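Local coordinates for beta-galactosidase (Trichoderma reesei, PDB 3OG2), which probably hydrolyses terminal non-reducing beta-D-galactose residues in beta-D-galactosides, as a glycoside hydrolase of family 35, at residues Y76-L81 with A121-G126; P49-V54 with G331-P336; K510-S515 with V635-D640. All coordinates share one frame; numbering follows the deposited sequence.

In the fold
From the N terminus the chain passes 49-54, after strand 38-47, and then 76-81, at the end of strand 72-76. Interaction 1 closes a loop of 39 residues when 121-126, after strand 110-116, returns to 76-81. Interaction 2 closes much later, when 331-336, after strand 318-321, meets 49-54. Interaction 1 is nested inside it. Both tie loops of the TIM barrel, and Arg-51 and Leu-333 of interaction 2 probably hydrogen-bond to Ala-121 and Ser-124 of interaction 1. Interaction 3 follows in series. It joins edge strand 510-513 of a five-stranded sheet to the turn between strands 629-635 and 641-643. Its centre is about 54 Å from that of interaction 1 and about 51 Å from that of interaction 2.

Interaction 1 of 3, residues Y76-L81 with A121-G126. With GOL (glycerol), chain G.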
loop_
_atom_site.group_PDB
_atom_site.type_symbol
_atom_site.label_atom_id
_atom_site.label_comp_id
_atom_site.label_asym_id
_atom_site.label_seq_id
_atom_site.Cartn_x
_atom_site.Cartn_y
_atom_site.Cartn_z
ATOM N N TYR A 76 -2.254 5.252 -7.377
ATOM C CA TYR A 76 -3.396 6.151 -7.417
ATOM C C TYR A 76 -2.904 7.583 -7.247
ATOM O O TYR A 76 -1.839 7.824 -6.630
ATOM C CB TYR A 76 -4.377 5.829 -6.284
ATOM C CG TYR A 76 -5.313 4.664 -6.524
ATOM C CD1 TYR A 76 -5.992 4.456 -7.744
ATOM C CD2 TYR A 76 -5.575 3.816 -5.436
ATOM C CE1 TYR A 76 -6.882 3.370 -7.870
ATOM C CE2 TYR A 76 -6.455 2.753 -5.573
ATOM C CZ TYR A 76 -7.095 2.546 -6.786
ATOM O OH TYR A 76 -7.939 1.471 -6.868
ATOM N N VAL A 77 -3.756 8.509 -7.692
ATOM C CA VAL A 77 -3.657 9.925 -7.300
ATOM C C VAL A 77 -4.943 10.273 -6.580
ATOM O O VAL A 77 -6.026 9.845 -7.051
ATOM C CB VAL A 77 -3.452 10.850 -8.503
ATOM C CG1 VAL A 77 -3.288 12.284 -8.004
ATOM C CG2 VAL A 77 -2.292 10.400 -9.369
ATOM N N ASP A 78 -4.865 10.984 -5.453
ATOM C CA ASP A 78 -6.040 11.318 -4.651
ATOM C C ASP A 78 -6.456 12.749 -4.930
ATOM O O ASP A 78 -5.820 13.719 -4.459
ATOM C CB ASP A 78 -5.667 11.097 -3.172
ATOM C CG ASP A 78 -6.813 11.325 -2.245
ATOM O OD1 ASP A 78 -7.921 11.744 -2.628
ATOM O OD2 ASP A 78 -6.615 11.058 -0.995
ATOM N N TRP A 79 -7.552 12.896 -5.680
ATOM C CA TRP A 79 -8.050 14.216 -6.097
ATOM C C TRP A 79 -8.286 15.103 -4.877
ATOM O O TRP A 79 -7.980 16.311 -4.925
ATOM C CB TRP A 79 -9.349 13.945 -6.894
ATOM C CG TRP A 79 -10.121 15.136 -7.347
ATOM C CD1 TRP A 79 -9.771 16.485 -7.394
ATOM C CD2 TRP A 79 -11.468 15.073 -7.855
ATOM N NE1 TRP A 79 -10.812 17.220 -7.891
ATOM C CE2 TRP A 79 -11.868 16.385 -8.181
ATOM C CE3 TRP A 79 -12.365 14.030 -8.057
ATOM C CZ2 TRP A 79 -13.121 16.676 -8.698
ATOM C CZ3 TRP A 79 -13.610 14.299 -8.568
ATOM C CH2 TRP A 79 -13.975 15.622 -8.880
ATOM N N ALA A 80 -8.834 14.566 -3.803
ATOM C CA ALA A 80 -9.205 15.366 -2.625
ATOM C C ALA A 80 -7.989 16.120 -2.060
ATOM O O ALA A 80 -8.179 17.157 -1.426
ATOM C CB ALA A 80 -9.790 14.469 -1.535
ATOM N N LEU A 81 -6.761 15.602 -2.278
ATOM C CA LEU A 81 -5.565 16.341 -1.786
ATOM C C LEU A 81 -5.091 17.417 -2.739
ATOM O O LEU A 81 -4.360 18.305 -2.276
ATOM C CB LEU A 81 -4.434 15.317 -1.544
ATOM C CG LEU A 81 -4.723 14.355 -0.354
ATOM C CD1 LEU A 81 -3.657 13.257 -0.364
ATOM C CD2 LEU A 81 -4.723 15.119 0.947
ATOM N N ALA A 121 -9.851 3.113 -2.755
ATOM C CA ALA A 121 -8.536 3.191 -2.121
ATOM C C ALA A 121 -8.533 3.313 -0.624
ATOM O O ALA A 121 -7.477 3.521 0.014
ATOM C CB ALA A 121 -7.684 4.330 -2.704
ATOM N N GLU A 122 -9.690 3.135 0.002
ATOM C CA GLU A 122 -9.828 3.348 1.454
ATOM C C GLU A 122 -9.357 4.746 1.889
ATOM O O GLU A 122 -8.892 4.965 2.997
ATOM C CB GLU A 122 -9.120 2.250 2.258
ATOM C CG GLU A 122 -9.878 0.899 2.132
ATOM C CD GLU A 122 -9.650 0.212 0.797
ATOM O OE1 GLU A 122 -8.465 -0.099 0.459
ATOM O OE2 GLU A 122 -10.650 -0.101 0.096
ATOM N N VAL A 123 -9.526 5.721 0.979
ATOM C CA VAL A 123 -9.230 7.117 1.277
ATOM C C VAL A 123 -10.559 7.871 1.451
ATOM O O VAL A 123 -11.617 7.451 0.942
ATOM C CB VAL A 123 -8.372 7.851 0.233
ATOM C CG1 VAL A 123 -7.036 7.101 0.058
ATOM C CG2 VAL A 123 -9.068 8.085 -1.105
ATOM N N SER A 124 -10.473 9.012 2.147
ATOM C CA SER A 124 -11.666 9.824 2.383
ATOM C C SER A 124 -12.328 10.167 1.031
ATOM O O SER A 124 -11.658 10.617 0.097
ATOM C CB SER A 124 -11.255 11.113 3.098
ATOM O OG SER A 124 -12.444 11.841 3.415
ATOM N N GLY A 125 -13.637 9.945 0.958
ATOM C CA GLY A 125 -14.487 10.211 -0.213
ATOM C C GLY A 125 -14.169 9.273 -1.365
ATOM O O GLY A 125 -14.657 9.513 -2.503
ATOM N N GLY A 126 -13.337 8.237 -1.188
ATOM C CA GLY A 126 -12.847 7.472 -2.303
ATOM C C GLY A 126 -12.075 8.350 -3.311
ATOM O O GLY A 126 -11.953 7.942 -4.482
HETATM C C1 GOL G . -9.103 -0.915 -2.984
HETATM O O1 GOL G . -10.405 -0.813 -2.395
HETATM C C2 GOL G . -9.126 -0.478 -4.445
HETATM O O2 GOL G . -9.367 0.886 -4.468
HETATM C C3 GOL G . -10.202 -1.215 -5.230
HETATM O O3 GOL G . -10.083 -0.762 -6.601
#
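Tyr-76 and Ala-121 meet beside the bound glycerol. The bond to CB of Tyr-76 points toward 121-126, and chi1 of -80°, with CG anti to the carbonyl carbon, lays the ring against Ala-121. CD2 lies 3.5 Å from the CB of Ala-121, and CE2 touches the same methyl, which sits obliquely to the ring. CE2 and CZ also pass near glycerol O2. At the tip, OH accepts a hydrogen bond from glycerol O2 at 2.9 Å. The same OH is hydrogen-bonded to OD1 of Asn-179, so two bonds hold the phenol end. Glycerol O2 accepts from the backbone N of Ala-121, at 2.9 Å and a bent 138°. Glycerol O1 donates to OE2 of Glu-122 at 2.6 Å. Further along both segments, CG2 of Val-123 approaches OD2 of Asp-78 at 3.9 Å, the two side chains coming from opposite directions. Asp-78 N-caps the short helix that follows, and its OD1 accepts a weak bond from N of Ala-80. Tyr-76, Ala-121 and Glu-122 bind beta-D-galactose in another structure of this enzyme. The glycerol, probably from the crystallisation liquor, occupies part of that galactose site, at the C-terminal ends of the TIM-barrel strands.

Interaction 2 of 3, residues P49-V54 with G331-P336; sequences PFRLPV and GNLGHP
Next to the galactose site, two loops of the TIM barrel meet where Leu-333 packs against Phe-50 and Arg-51. The CD1 methyl of Leu-333 sits at the edge of the Phe-50 ring, near the ring plane, 4.1 Å from CE1. It also lies 4.0 Å from NE of Arg-51, at an oblique angle to the guanidinium. The second methyl, CD2, rests on the backbone, 3.6 Å from O of Phe-50. A hydrogen bond from NE1 of Trp-330 satisfies that oxygen. In Leu-333, chi1 of 70° puts CG between the backbone N and the carbonyl carbon, so that CD1 reaches both side chains and CD2 the backbone oxygen. The Arg-51 side chain is extended from CG to NE, which carries the guanidinium to polar partners outside the two segments. There NH2 bonds to OD1 of Asn-329, and NH1 bonds to ND1 of His-48 and O of Ala-121. The group also makes a cation-pi contact with Tyr-342. The Phe-50 ring also touches Tyr-76 of the galactose site. The leucine methyls add van der Waals packing against a ring edge, an arginine and a carbonyl oxygen. The acceptors and the Tyr-342 ring probably help to stabilise the buried charge.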
loop_
_atom_site.group_PDB
_atom_site.type_symbol
_atom_site.label_atom_id
_atom_site.label_comp_id
_atom_site.label_asym_id
_atom_site.label_seq_id
_atom_site.Cartn_x
_atom_site.Cartn_y
_atom_site.Cartn_z
ATOM N N PRO A 49 1.631 7.413 -3.748
ATOM C CA PRO A 49 2.599 8.467 -3.381
ATOM C C PRO A 49 2.077 9.337 -2.258
ATOM O O PRO A 49 2.864 9.795 -1.419
ATOM C CB PRO A 49 2.812 9.251 -4.675
ATOM C CG PRO A 49 1.766 8.814 -5.622
ATOM C CD PRO A 49 1.321 7.420 -5.197
ATOM N N PHE A 50 0.764 9.587 -2.225
ATOM C CA PHE A 50 0.253 10.473 -1.184
ATOM C C PHE A 50 0.234 9.858 0.198
ATOM O O PHE A 50 -0.013 10.600 1.160
ATOM C CB PHE A 50 -1.166 10.946 -1.602
ATOM C CG PHE A 50 -2.115 9.801 -1.892
ATOM C CD1 PHE A 50 -2.816 9.191 -0.855
ATOM C CD2 PHE A 50 -2.287 9.363 -3.219
ATOM C CE1 PHE A 50 -3.679 8.117 -1.082
ATOM C CE2 PHE A 50 -3.131 8.274 -3.421
ATOM C CZ PHE A 50 -3.809 7.644 -2.389
ATOM N N ARG A 51 0.493 8.560 0.312
ATOM C CA ARG A 51 0.563 7.901 1.632
ATOM C C ARG A 51 1.992 7.859 2.195
ATOM O O ARG A 51 2.205 7.329 3.283
ATOM C CB ARG A 51 -0.002 6.498 1.529
ATOM C CG ARG A 51 -1.559 6.585 1.605
ATOM C CD ARG A 51 -2.221 5.264 1.273
ATOM N NE ARG A 51 -3.558 5.154 1.885
ATOM C CZ ARG A 51 -4.631 4.661 1.295
ATOM N NH1 ARG A 51 -4.682 4.294 0.015
ATOM N NH2 ARG A 51 -5.707 4.578 2.071
ATOM N N LEU A 52 2.942 8.517 1.513
ATOM C CA LEU A 52 4.333 8.618 1.965
ATOM C C LEU A 52 4.823 10.005 1.561
ATOM O O LEU A 52 5.399 10.152 0.464
ATOM C CB LEU A 52 5.205 7.496 1.357
ATOM C CG LEU A 52 6.675 7.549 1.805
ATOM C CD1 LEU A 52 6.833 7.487 3.296
ATOM C CD2 LEU A 52 7.433 6.396 1.145
ATOM N N PRO A 53 4.553 11.019 2.375
ATOM C CA PRO A 53 4.857 12.414 1.988
ATOM C C PRO A 53 6.303 12.761 2.265
ATOM O O PRO A 53 6.610 13.821 2.851
ATOM C CB PRO A 53 3.881 13.202 2.867
ATOM C CG PRO A 53 3.818 12.383 4.151
ATOM C CD PRO A 53 3.853 10.931 3.660
ATOM N N VAL A 54 7.193 11.892 1.803
ATOM C CA VAL A 54 8.656 12.112 1.970
ATOM C C VAL A 54 9.268 11.795 0.623
ATOM O O VAL A 54 9.539 10.611 0.309
ATOM C CB VAL A 54 9.255 11.207 3.025
ATOM C CG1 VAL A 54 10.777 11.452 3.168
ATOM C CG2 VAL A 54 8.586 11.420 4.393
ATOM N N GLY A 331 -2.760 12.803 8.184
ATOM C CA GLY A 331 -3.493 14.036 7.820
ATOM C C GLY A 331 -4.939 13.793 7.416
ATOM O O GLY A 331 -5.419 14.451 6.499
ATOM N N ASN A 332 -5.651 12.898 8.083
ATOM C CA ASN A 332 -7.068 12.633 7.829
ATOM C C ASN A 332 -7.326 12.171 6.402
ATOM O O ASN A 332 -8.507 12.250 5.952
ATOM C CB ASN A 332 -7.917 13.875 8.134
ATOM C CG ASN A 332 -7.728 14.310 9.569
ATOM O OD1 ASN A 332 -7.953 13.520 10.511
ATOM N ND2 ASN A 332 -7.372 15.571 9.720
ATOM N N LEU A 333 -6.346 11.648 5.676
ATOM C CA LEU A 333 -6.676 11.334 4.245
ATOM C C LEU A 333 -7.509 10.085 4.147
ATOM O O LEU A 333 -8.056 9.857 3.056
ATOM C CB LEU A 333 -5.392 11.285 3.407
ATOM C CG LEU A 333 -4.440 10.116 3.632
ATOM C CD1 LEU A 333 -4.822 8.887 2.796
ATOM C CD2 LEU A 333 -3.015 10.512 3.218
ATOM N N GLY A 334 -7.593 9.225 5.169
ATOM C CA GLY A 334 -8.292 7.972 5.073
ATOM C C GLY A 334 -9.794 8.080 5.216
ATOM O O GLY A 334 -10.347 9.046 5.707
ATOM N N HIS A 335 -10.489 6.960 4.830
ATOM C CA HIS A 335 -11.942 6.909 5.044
ATOM C C HIS A 335 -12.316 6.335 6.388
ATOM O O HIS A 335 -11.449 5.772 7.090
ATOM C CB HIS A 335 -12.571 6.072 3.889
ATOM C CG HIS A 335 -12.451 4.596 4.044
ATOM N ND1 HIS A 335 -13.433 3.755 3.534
ATOM C CD2 HIS A 335 -11.485 3.800 4.554
ATOM C CE1 HIS A 335 -13.070 2.514 3.772
ATOM N NE2 HIS A 335 -11.899 2.491 4.398
ATOM N N PRO A 336 -13.586 6.401 6.791
ATOM C CA PRO A 336 -13.990 5.896 8.091
ATOM C C PRO A 336 -13.871 4.393 8.265
ATOM O O PRO A 336 -13.862 3.943 9.416
ATOM C CB PRO A 336 -15.489 6.238 8.188
ATOM C CG PRO A 336 -15.595 7.469 7.295
ATOM C CD PRO A 336 -14.681 7.139 6.140
#

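Interaction 3 of 3, residues K510-S515 with V635-D640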
loop_
_atom_site.group_PDB
_atom_site.type_symbol
_atom_site.label_atom_id
_atom_site.label_comp_id
_atom_site.label_asym_id
_atom_site.label_seq_id
_atom_site.Cartn_x
_atom_site.Cartn_y
_atom_site.Cartn_z
ATOM N N LYS A 510 30.927 -32.444 -12.932
ATOM C CA LYS A 510 31.844 -32.259 -11.798
ATOM C C LYS A 510 31.055 -31.777 -10.586
ATOM O O LYS A 510 30.381 -30.769 -10.657
ATOM C CB LYS A 510 32.973 -31.282 -12.146
ATOM C CG LYS A 510 34.083 -31.214 -11.107
ATOM C CD LYS A 510 35.272 -30.354 -11.512
ATOM C CE LYS A 510 36.068 -29.873 -10.316
ATOM N NZ LYS A 510 36.304 -30.962 -9.323
ATOM N N LYS A 511 31.153 -32.509 -9.487
ATOM C CA LYS A 511 30.516 -32.107 -8.243
ATOM C C LYS A 511 31.404 -31.082 -7.569
ATOM O O LYS A 511 32.556 -31.415 -7.334
ATOM C CB LYS A 511 30.317 -33.288 -7.302
ATOM C CG LYS A 511 29.313 -34.300 -7.809
ATOM C CD LYS A 511 29.115 -35.470 -6.840
ATOM C CE LYS A 511 28.039 -36.363 -7.455
ATOM N NZ LYS A 511 27.706 -37.553 -6.647
ATOM N N ILE A 512 30.893 -29.922 -7.293
ATOM C CA ILE A 512 31.714 -28.861 -6.708
ATOM C C ILE A 512 31.442 -28.709 -5.222
ATOM O O ILE A 512 32.395 -28.575 -4.429
ATOM C CB ILE A 512 31.452 -27.531 -7.427
ATOM C CG1 ILE A 512 31.566 -27.659 -8.951
ATOM C CG2 ILE A 512 32.359 -26.408 -6.933
ATOM C CD1 ILE A 512 32.989 -27.950 -9.376
ATOM N N GLU A 513 30.166 -28.715 -4.843
ATOM C CA GLU A 513 29.767 -28.645 -3.459
ATOM C C GLU A 513 28.669 -29.678 -3.166
ATOM O O GLU A 513 27.781 -29.885 -4.007
ATOM C CB GLU A 513 29.128 -27.287 -3.069
ATOM C CG GLU A 513 30.001 -26.086 -3.268
ATOM C CD GLU A 513 29.329 -24.798 -2.801
ATOM O OE1 GLU A 513 28.197 -24.756 -2.245
ATOM O OE2 GLU A 513 29.975 -23.735 -3.001
ATOM N N GLY A 514 28.754 -30.259 -1.993
ATOM C CA GLY A 514 27.635 -31.049 -1.482
ATOM C C GLY A 514 27.880 -32.541 -1.595
ATOM O O GLY A 514 28.669 -32.996 -2.429
ATOM N N SER A 515 27.203 -33.307 -0.762
ATOM C CA SER A 515 27.413 -34.748 -0.867
ATOM C C SER A 515 26.098 -35.456 -1.063
ATOM O O SER A 515 26.013 -36.676 -0.859
ATOM C CB SER A 515 28.098 -35.312 0.380
ATOM O OG SER A 515 27.481 -34.821 1.539
ATOM N N VAL A 635 38.193 -15.800 -3.566
ATOM C CA VAL A 635 37.711 -16.304 -4.845
ATOM C C VAL A 635 37.549 -17.808 -4.794
ATOM O O VAL A 635 38.475 -18.529 -4.456
ATOM C CB VAL A 635 38.693 -15.943 -5.986
ATOM C CG1 VAL A 635 38.157 -16.406 -7.340
ATOM C CG2 VAL A 635 38.991 -14.461 -5.957
ATOM N N SER A 636 36.374 -18.314 -5.184
ATOM C CA SER A 636 36.093 -19.723 -5.174
ATOM C C SER A 636 36.615 -20.348 -6.454
ATOM O O SER A 636 36.945 -19.625 -7.389
ATOM C CB SER A 636 34.601 -19.991 -5.006
ATOM O OG SER A 636 33.942 -19.844 -6.262
ATOM N N GLU A 637 36.695 -21.670 -6.527
ATOM C CA GLU A 637 37.198 -22.344 -7.721
ATOM C C GLU A 637 36.296 -22.106 -8.928
ATOM O O GLU A 637 36.770 -22.340 -10.039
ATOM C CB GLU A 637 37.318 -23.863 -7.483
ATOM C CG GLU A 637 36.023 -24.567 -7.144
ATOM C CD GLU A 637 36.178 -26.034 -6.785
ATOM O OE1 GLU A 637 36.584 -26.837 -7.686
ATOM O OE2 GLU A 637 35.885 -26.355 -5.593
ATOM N N LEU A 638 35.062 -21.684 -8.723
ATOM C CA LEU A 638 34.112 -21.341 -9.781
ATOM C C LEU A 638 34.197 -19.869 -10.141
ATOM O O LEU A 638 33.451 -19.364 -11.000
ATOM C CB LEU A 638 32.684 -21.688 -9.310
ATOM C CG LEU A 638 32.438 -23.199 -9.099
ATOM C CD1 LEU A 638 31.016 -23.424 -8.632
ATOM C CD2 LEU A 638 32.758 -23.926 -10.372
ATOM N N GLY A 639 35.035 -19.094 -9.451
ATOM C CA GLY A 639 35.212 -17.666 -9.784
ATOM C C GLY A 639 34.182 -16.804 -9.069
ATOM O O GLY A 639 34.008 -15.640 -9.462
ATOM N N ASP A 640 33.485 -17.311 -8.045
ATOM C CA ASP A 640 32.579 -16.436 -7.276
ATOM C C ASP A 640 33.413 -15.691 -6.238
ATOM O O ASP A 640 34.478 -16.169 -5.814
ATOM C CB ASP A 640 31.504 -17.278 -6.605
ATOM C CG ASP A 640 30.687 -18.056 -7.607
ATOM O OD1 ASP A 640 30.496 -17.554 -8.734
ATOM O OD2 ASP A 640 30.164 -19.138 -7.332
HETATM O O HOH W 1 35.070 -28.422 -4.237
#
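Residues 510-513 form an edge strand, and Ile-512 faces Leu-638 with their CA atoms 8.5 Å apart. Ile-512 and Glu-513 both lie opposite Val-539, a classic beta bulge. Residues 636-639 make a type I beta turn, closed by the bond from N of Gly-639 to O of Ser-636. OG of Ser-636 accepts from N of Leu-638 in an ST turn. The same OG also accepts from N of Asp-640 at 3.1 Å, so one hydroxyl oxygen takes two backbone N-H groups, one in the turn and one just after it.

CG2 of Ile-512 lies 3.7 Å from CD1 of Leu-638, and the two side chains cross at a slant. Leu-638 also touches Val-539, Gln-541, Val-546 and Tyr-548 of strands 538-542 and 545-551. Glu-637 runs alongside Ile-512 in the opposite direction. With chi1 of 61° and an extended chain beyond CG, it brings OE2 to 3.8 Å from CG2 of Ile-512. A water joins the two segments: it donates to O of Ile-512 at 2.7 Å and to OE2 of Glu-637 at 2.6 Å. The other oxygen, OE1, is 4.0 Å from CE of Lys-510 and 4.4 Å from its NZ, too far for a salt bridge. Here domains 2 and 3 meet through a small apolar patch near the surface. A water-bridged carboxylate borders it, and the nearby lysine probably adds a modest electrostatic attraction.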